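Side-chain contacts in P450 epoxidase (Sorangium cellulosum, PDB 1Q5D), which belongs to the cytochrome P450 family, holding a haem cofactor within a predominantly helical fold: residues A[141-145]-A[146-150]; A[163-166]-A[167-170]; A[214-218]-A[219-223]. All blocks are in the same frame, centred on the assembly; numbering follows the deposited sequence.

Interaction 1: A[141-145]-A[146-150]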
loop_
_atom_site.group_PDB
_atom_site.type_symbol
_atom_site.label_atom_id
_atom_site.label_comp_id
_atom_site.label_asym_id
_atom_site.label_seq_id
_atom_site.Cartn_x
_atom_site.Cartn_y
_atom_site.Cartn_z
ATOM N N GLU A 141 -14.492 -4.563 26.791
ATOM C CA GLU A 141 -15.768 -4.109 26.262
ATOM C C GLU A 141 -15.559 -3.640 24.823
ATOM O O GLU A 141 -16.350 -3.954 23.930
ATOM C CB GLU A 141 -16.325 -2.968 27.119
ATOM C CG GLU A 141 -17.839 -2.983 27.284
ATOM C CD GLU A 141 -18.328 -4.143 28.139
ATOM O OE1 GLU A 141 -19.383 -4.730 27.798
ATOM O OE2 GLU A 141 -17.658 -4.470 29.147
ATOM N N GLU A 142 -14.468 -2.906 24.611
ATOM C CA GLU A 142 -14.154 -2.304 23.317
ATOM C C GLU A 142 -12.914 -2.919 22.661
ATOM O O GLU A 142 -11.900 -3.172 23.319
ATOM C CB GLU A 142 -13.968 -0.791 23.468
ATOM C CG GLU A 142 -12.885 -0.390 24.464
ATOM C CD GLU A 142 -13.261 -0.700 25.906
ATOM O OE1 GLU A 142 -14.138 -0.001 26.458
ATOM O OE2 GLU A 142 -12.679 -1.643 26.490
ATOM N N PHE A 143 -13.012 -3.150 21.354
ATOM C CA PHE A 143 -11.901 -3.663 20.564
ATOM C C PHE A 143 -11.707 -2.774 19.337
ATOM O O PHE A 143 -12.633 -2.566 18.548
ATOM C CB PHE A 143 -12.171 -5.112 20.140
ATOM C CG PHE A 143 -10.962 -5.831 19.599
ATOM C CD1 PHE A 143 -9.981 -6.315 20.457
ATOM C CD2 PHE A 143 -10.811 -6.039 18.234
ATOM C CE1 PHE A 143 -8.872 -6.989 19.959
ATOM C CE2 PHE A 143 -9.700 -6.710 17.733
ATOM C CZ PHE A 143 -8.731 -7.178 18.590
ATOM N N ASP A 144 -10.501 -2.237 19.198
ATOM C CA ASP A 144 -10.150 -1.402 18.060
ATOM C C ASP A 144 -9.440 -2.234 16.998
ATOM O O ASP A 144 -8.292 -2.627 17.174
ATOM C CB ASP A 144 -9.246 -0.260 18.512
ATOM C CG ASP A 144 -8.952 0.726 17.406
ATOM O OD1 ASP A 144 -8.463 1.831 17.727
ATOM O OD2 ASP A 144 -9.170 0.488 16.199
ATOM N N VAL A 145 -10.131 -2.481 15.893
ATOM C CA VAL A 145 -9.611 -3.321 14.810
ATOM C C VAL A 145 -8.335 -2.756 14.195
ATOM O O VAL A 145 -7.506 -3.494 13.641
ATOM C CB VAL A 145 -10.695 -3.579 13.756
ATOM C CG1 VAL A 145 -10.124 -4.326 12.534
ATOM C CG2 VAL A 145 -11.841 -4.381 14.395
ATOM N N VAL A 146 -8.156 -1.447 14.312
ATOM C CA VAL A 146 -6.891 -0.868 13.919
ATOM C C VAL A 146 -5.829 -1.090 14.992
ATOM O O VAL A 146 -4.939 -1.918 14.813
ATOM C CB VAL A 146 -7.007 0.630 13.543
ATOM C CG1 VAL A 146 -5.624 1.200 13.223
ATOM C CG2 VAL A 146 -7.931 0.801 12.345
ATOM N N ARG A 147 -5.928 -0.362 16.106
ATOM C CA ARG A 147 -4.848 -0.343 17.098
ATOM C C ARG A 147 -4.590 -1.689 17.796
ATOM O O ARG A 147 -3.451 -2.008 18.126
ATOM C CB ARG A 147 -5.073 0.773 18.140
ATOM C CG ARG A 147 -4.081 0.738 19.317
ATOM C CD ARG A 147 -4.389 1.691 20.489
ATOM N NE ARG A 147 -5.798 2.088 20.565
ATOM C CZ ARG A 147 -6.737 1.434 21.248
ATOM N NH1 ARG A 147 -6.441 0.326 21.923
ATOM N NH2 ARG A 147 -7.983 1.888 21.252
ATOM N N ASP A 148 -5.640 -2.473 18.019
ATOM C CA ASP A 148 -5.508 -3.730 18.744
ATOM C C ASP A 148 -5.290 -4.948 17.829
ATOM O O ASP A 148 -5.083 -6.070 18.309
ATOM C CB ASP A 148 -6.755 -3.972 19.593
ATOM C CG ASP A 148 -7.035 -2.843 20.553
ATOM O OD1 ASP A 148 -6.077 -2.306 21.137
ATOM O OD2 ASP A 148 -8.195 -2.437 20.791
ATOM N N TYR A 149 -5.348 -4.740 16.519
ATOM C CA TYR A 149 -5.368 -5.888 15.611
ATOM C C TYR A 149 -4.586 -5.646 14.344
ATOM O O TYR A 149 -3.477 -6.147 14.199
ATOM C CB TYR A 149 -6.807 -6.261 15.277
ATOM C CG TYR A 149 -6.984 -7.635 14.656
ATOM C CD1 TYR A 149 -6.476 -8.775 15.279
ATOM C CD2 TYR A 149 -7.674 -7.789 13.459
ATOM C CE1 TYR A 149 -6.649 -10.035 14.728
ATOM C CE2 TYR A 149 -7.864 -9.053 12.896
ATOM C CZ TYR A 149 -7.344 -10.169 13.533
ATOM O OH TYR A 149 -7.520 -11.419 12.989
ATOM N N ALA A 150 -5.166 -4.876 13.426
ATOM C CA ALA A 150 -4.564 -4.682 12.118
ATOM C C ALA A 150 -3.163 -4.093 12.223
ATOM O O ALA A 150 -2.257 -4.468 11.479
ATOM C CB ALA A 150 -5.477 -3.797 11.206
#
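Asp144 swings its CG opposite its backbone N (chi1 -174°), which lays the carboxylate over the opening turn of helix 146-150, while Asp148, with CG beside its backbone N (chi1 -57°), reaches back to the strand. Two bonds join the aspartates, one to a side chain and one within the backbone: Asp144 N donates to Asp148 OD2 over 2.8 Å at 161°, and Asp148 N returns a bond to Asp144 O. Asp144 OD2 caps the turn, accepting from Val146 N at 2.9 Å from above the carboxylate plane and weakly from Arg147 N. Arg147 links both: NH1 pairs with Asp148 OD1 at 2.8 Å, whereas NH2 stands 3.6 Å from Asp144 OD1 and contributes charge alone, the guanidinium placing one face over Asp144 CB. Asp148 CB sits over one face of the Phe143 ring, toward the rim, in a CH-pi contact 4.0 Å from its centroid, and Tyr149 CB meets Phe143 CE2. Val145 O takes Ala150 N at 2.7 Å, closing a pi-type turn. Strand 406-412 pairs with 143-144 and gives Leu409 N to Asp144 OD2; helix 123-137 packs on Phe143 and Tyr149, whose OH reaches Ala378 O, and helix 257-272 lies against Val145, Val146 and Ala150.

Interaction 2: A[163-166]-A[167-170]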
loop_
_atom_site.group_PDB
_atom_site.type_symbol
_atom_site.label_atom_id
_atom_site.label_comp_id
_atom_site.label_asym_id
_atom_site.label_seq_id
_atom_site.Cartn_x
_atom_site.Cartn_y
_atom_site.Cartn_z
ATOM N N LYS A 163 13.294 -12.657 8.620
ATOM C CA LYS A 163 13.862 -13.344 9.774
ATOM C C LYS A 163 14.422 -12.348 10.787
ATOM O O LYS A 163 15.565 -12.454 11.239
ATOM C CB LYS A 163 14.885 -14.402 9.333
ATOM C CG LYS A 163 14.252 -15.471 8.428
ATOM C CD LYS A 163 15.060 -16.765 8.410
ATOM C CE LYS A 163 14.340 -17.862 7.620
ATOM N NZ LYS A 163 14.097 -17.477 6.202
ATOM N N VAL A 164 13.591 -11.366 11.128
ATOM C CA VAL A 164 13.904 -10.388 12.160
ATOM C C VAL A 164 13.066 -10.738 13.385
ATOM O O VAL A 164 11.902 -11.070 13.254
ATOM C CB VAL A 164 13.582 -8.950 11.672
ATOM C CG1 VAL A 164 13.758 -7.925 12.782
ATOM C CG2 VAL A 164 14.432 -8.590 10.488
ATOM N N PRO A 165 13.666 -10.701 14.569
ATOM C CA PRO A 165 12.959 -11.024 15.822
ATOM C C PRO A 165 11.748 -10.127 16.082
ATOM O O PRO A 165 11.792 -8.937 15.754
ATOM C CB PRO A 165 14.021 -10.770 16.901
ATOM C CG PRO A 165 15.330 -10.868 16.179
ATOM C CD PRO A 165 15.086 -10.357 14.790
ATOM N N ALA A 166 10.692 -10.678 16.681
ATOM C CA ALA A 166 9.475 -9.914 16.968
ATOM C C ALA A 166 9.758 -8.672 17.818
ATOM O O ALA A 166 8.950 -7.736 17.872
ATOM C CB ALA A 166 8.423 -10.803 17.637
ATOM N N GLU A 167 10.919 -8.666 18.470
ATOM C CA GLU A 167 11.316 -7.556 19.322
ATOM C C GLU A 167 11.468 -6.250 18.528
ATOM O O GLU A 167 11.185 -5.171 19.046
ATOM C CB GLU A 167 12.626 -7.900 20.035
ATOM C CG GLU A 167 13.002 -6.954 21.162
ATOM C CD GLU A 167 14.473 -7.044 21.530
ATOM O OE1 GLU A 167 14.890 -6.319 22.459
ATOM O OE2 GLU A 167 15.212 -7.836 20.898
ATOM N N CYS A 168 11.909 -6.366 17.278
ATOM C CA CYS A 168 12.177 -5.211 16.414
ATOM C C CYS A 168 10.962 -4.712 15.643
ATOM O O CYS A 168 11.050 -3.744 14.883
ATOM C CB CYS A 168 13.254 -5.565 15.393
ATOM S SG CYS A 168 14.806 -6.151 16.097
ATOM N N ASP A 169 9.833 -5.372 15.833
ATOM C CA ASP A 169 8.655 -5.090 15.025
ATOM C C ASP A 169 8.192 -3.644 15.138
ATOM O O ASP A 169 7.975 -2.982 14.130
ATOM C CB ASP A 169 7.526 -6.036 15.396
ATOM C CG ASP A 169 7.646 -7.381 14.693
ATOM O OD1 ASP A 169 6.730 -8.198 14.845
ATOM O OD2 ASP A 169 8.618 -7.709 13.981
ATOM N N GLU A 170 8.044 -3.167 16.369
ATOM C CA GLU A 170 7.523 -1.826 16.616
ATOM C C GLU A 170 8.404 -0.749 16.011
ATOM O O GLU A 170 7.901 0.215 15.445
ATOM C CB GLU A 170 7.329 -1.583 18.116
ATOM C CG GLU A 170 5.960 -2.021 18.624
ATOM C CD GLU A 170 4.827 -1.364 17.860
ATOM O OE1 GLU A 170 4.905 -0.136 17.619
ATOM O OE2 GLU A 170 3.856 -2.073 17.495
#
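The carboxylate of Asp169 lies flat against the backbone of Ala166: Ala166 CA stands over one of its faces, 3.9 Å from Asp169 CG, and Ala166 O lies over the same face at 3.5 Å from that carbon. The two oxygens are held from outside the turn, OD1 by a salt bridge to Arg156 and OD2 by a hydrogen bond to Ser159, both on helix 154-161. Beyond the Schellman motif that ends that helix, two i to i+3 bonds form a 3-10 turn that leads into helix 169-182. Cys168 N reaches Pro165 O at 3.0 Å (159°), and Asp169 N reaches Ala166 O at 3.2 Å. Val164 packs through its CG1 branch, which meets Cys168 CB at 3.6 Å. Cys168 places SG beside its own backbone N (chi1 -56°), bringing the sulfur back toward the Pro165 ring, 4.4 Å from CD. Arg156 also donates to Val164 O, binding both ends of the turn to one helix. Paired with that arginine and bonded to a serine, Asp169 is probably kept ionised, while the contact of Val164 with Cys168 is purely apolar.

Interaction 3: A[214-218]-A[219-223]; sequences DERRR and NPLEN
Asn219, Arg216 and Arg218 carry this helix end, with Asn219 at the centre. Asn219 is the first residue to leave helical geometry, yet its N still donates to Glu215 O at 2.8 Å (163°), a bond of the last turn of helix 195-218. With CG beside its backbone N (chi1 -55°), the amide meets Glu215, whose chain bends at chi2, and ND2 donates to OE2 at 2.9 Å, approaching from above the carboxylate plane. Arg218 runs alongside Asn219 in the same direction, its CG 3.6 Å from ND2, and one water accepts from ND2 and weakly from Arg218 NE. Arg216 bends at chi2 and chi3, which turns its guanidinium under the following loop. There Leu221 CD1 sits over one face, toward the rim and 3.9 Å from NE, the two chains crossing at about a right angle. A second water accepts from Arg216 NE at 2.8 Å and donates to Glu215 OE1 and Asn219 O, stitching all three residues together. Arg216 NH1 is taken by Asp224 in a salt bridge and by Leu162 O. Pro220 N, 3.0 Å from Arg216 O, has no hydrogen to offer. The chemistry is thus mostly polar and partly water-mediated: Glu215 uses both oxygens, one for the amide directly and one through water, and Arg216, joined to it through that water, would be expected to favour its charged form.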
loop_
_atom_site.group_PDB
_atom_site.type_symbol
_atom_site.label_atom_id
_atom_site.label_comp_id
_atom_site.label_asym_id
_atom_site.label_seq_id
_atom_site.Cartn_x
_atom_site.Cartn_y
_atom_site.Cartn_z
ATOM N N ASP A 214 23.995 -6.535 8.241
ATOM C CA ASP A 214 25.343 -6.926 8.652
ATOM C C ASP A 214 25.330 -8.261 9.405
ATOM O O ASP A 214 26.248 -9.061 9.253
ATOM C CB ASP A 214 25.979 -5.861 9.543
ATOM C CG ASP A 214 26.500 -4.661 8.764
ATOM O OD1 ASP A 214 26.867 -4.789 7.576
ATOM O OD2 ASP A 214 26.580 -3.529 9.275
ATOM N N GLU A 215 24.319 -8.487 10.241
ATOM C CA GLU A 215 24.213 -9.752 10.977
ATOM C C GLU A 215 23.933 -10.922 10.039
ATOM O O GLU A 215 24.480 -12.024 10.220
ATOM C CB GLU A 215 23.130 -9.685 12.068
ATOM C CG GLU A 215 23.209 -10.786 13.123
ATOM C CD GLU A 215 22.479 -12.079 12.747
ATOM O OE1 GLU A 215 21.663 -12.074 11.799
ATOM O OE2 GLU A 215 22.712 -13.126 13.415
ATOM N N ARG A 216 23.081 -10.692 9.039
ATOM C CA ARG A 216 22.760 -11.743 8.080
ATOM C C ARG A 216 23.967 -12.033 7.193
ATOM O O ARG A 216 24.124 -13.143 6.683
ATOM C CB ARG A 216 21.534 -11.381 7.226
ATOM C CG ARG A 216 21.060 -12.560 6.334
ATOM C CD ARG A 216 20.362 -13.678 7.107
ATOM N NE ARG A 216 19.675 -13.155 8.276
ATOM C CZ ARG A 216 18.421 -12.719 8.256
ATOM N NH1 ARG A 216 17.724 -12.801 7.122
ATOM N NH2 ARG A 216 17.850 -12.245 9.363
ATOM N N ARG A 217 24.834 -11.043 7.018
ATOM C CA ARG A 217 26.043 -11.260 6.231
ATOM C C ARG A 217 26.981 -12.165 7.026
ATOM O O ARG A 217 27.701 -12.993 6.455
ATOM C CB ARG A 217 26.740 -9.938 5.932
ATOM C CG ARG A 217 26.216 -9.229 4.691
ATOM C CD ARG A 217 27.140 -8.138 4.171
ATOM N NE ARG A 217 27.506 -7.198 5.230
ATOM C CZ ARG A 217 28.704 -6.620 5.348
ATOM N NH1 ARG A 217 29.677 -6.892 4.482
ATOM N NH2 ARG A 217 28.928 -5.769 6.340
ATOM N N ARG A 218 26.948 -11.982 8.345
ATOM C CA ARG A 218 27.761 -12.745 9.290
ATOM C C ARG A 218 27.227 -14.178 9.458
ATOM O O ARG A 218 28.004 -15.148 9.479
ATOM C CB ARG A 218 27.796 -11.994 10.632
ATOM C CG ARG A 218 28.175 -12.810 11.862
ATOM C CD ARG A 218 28.246 -11.963 13.161
ATOM N NE ARG A 218 28.913 -12.652 14.273
ATOM C CZ ARG A 218 30.237 -12.807 14.390
ATOM N NH1 ARG A 218 31.065 -12.336 13.468
ATOM N NH2 ARG A 218 30.741 -13.435 15.444
ATOM N N ASN A 219 25.904 -14.297 9.578
ATOM C CA ASN A 219 25.222 -15.595 9.643
ATOM C C ASN A 219 24.196 -15.847 8.517
ATOM O O ASN A 219 22.991 -15.851 8.785
ATOM C CB ASN A 219 24.523 -15.721 10.992
ATOM C CG ASN A 219 25.479 -15.511 12.157
ATOM O OD1 ASN A 219 26.439 -16.258 12.310
ATOM N ND2 ASN A 219 25.230 -14.486 12.963
ATOM N N PRO A 220 24.655 -16.082 7.290
ATOM C CA PRO A 220 23.737 -16.279 6.155
ATOM C C PRO A 220 22.888 -17.520 6.370
ATOM O O PRO A 220 23.320 -18.429 7.098
ATOM C CB PRO A 220 24.680 -16.483 4.972
ATOM C CG PRO A 220 25.934 -17.043 5.636
ATOM C CD PRO A 220 26.064 -16.214 6.876
ATOM N N LEU A 221 21.711 -17.567 5.741
ATOM C CA LEU A 221 20.777 -18.672 5.955
ATOM C C LEU A 221 20.333 -19.329 4.640
ATOM O O LEU A 221 20.455 -18.737 3.568
ATOM C CB LEU A 221 19.560 -18.191 6.744
ATOM C CG LEU A 221 19.743 -17.667 8.172
ATOM C CD1 LEU A 221 18.506 -16.902 8.615
ATOM C CD2 LEU A 221 20.064 -18.811 9.148
ATOM N N GLU A 222 19.824 -20.557 4.730
ATOM C CA GLU A 222 19.298 -21.261 3.563
ATOM C C GLU A 222 17.852 -20.831 3.308
ATOM O O GLU A 222 17.126 -20.513 4.256
ATOM C CB GLU A 222 19.349 -22.779 3.775
ATOM C CG GLU A 222 20.642 -23.441 3.322
ATOM C CD GLU A 222 20.637 -24.943 3.554
ATOM O OE1 GLU A 222 20.158 -25.685 2.667
ATOM O OE2 GLU A 222 21.101 -25.387 4.629
ATOM N N ASN A 223 17.440 -20.851 2.037
ATOM C CA ASN A 223 16.080 -20.469 1.633
ATOM C C ASN A 223 15.671 -19.176 2.316
ATOM O O ASN A 223 14.666 -19.125 3.026
ATOM C CB ASN A 223 15.058 -21.568 1.963
ATOM C CG ASN A 223 15.513 -22.949 1.519
ATOM O OD1 ASN A 223 15.864 -23.161 0.355
ATOM N ND2 ASN A 223 15.517 -23.900 2.454
HETATM O O HOH W 1 21.019 -14.198 10.465
HETATM O O HOH W 2 26.479 -14.349 15.806
#

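The three contacts follow one another along the chain within the cytochrome P450 family region, each where a helix begins or ends. Interaction 1 joins a short strand to helix 146-150; interaction 2 leads into helix 169-182; interaction 3 closes helix 195-218. Interactions 1 and 2 do not touch; their centres lie about 21 Å apart, and those of 1 and 3 about 36 Å apart. Interactions 2 and 3, about 16 Å between centres, do meet: Lys163 CD packs 3.5 Å from Leu221 CD1. Asp224 pairs with both Lys163 and Arg216, so the two turns share one acidic partner, which ties neighbouring helix ends together near the surface.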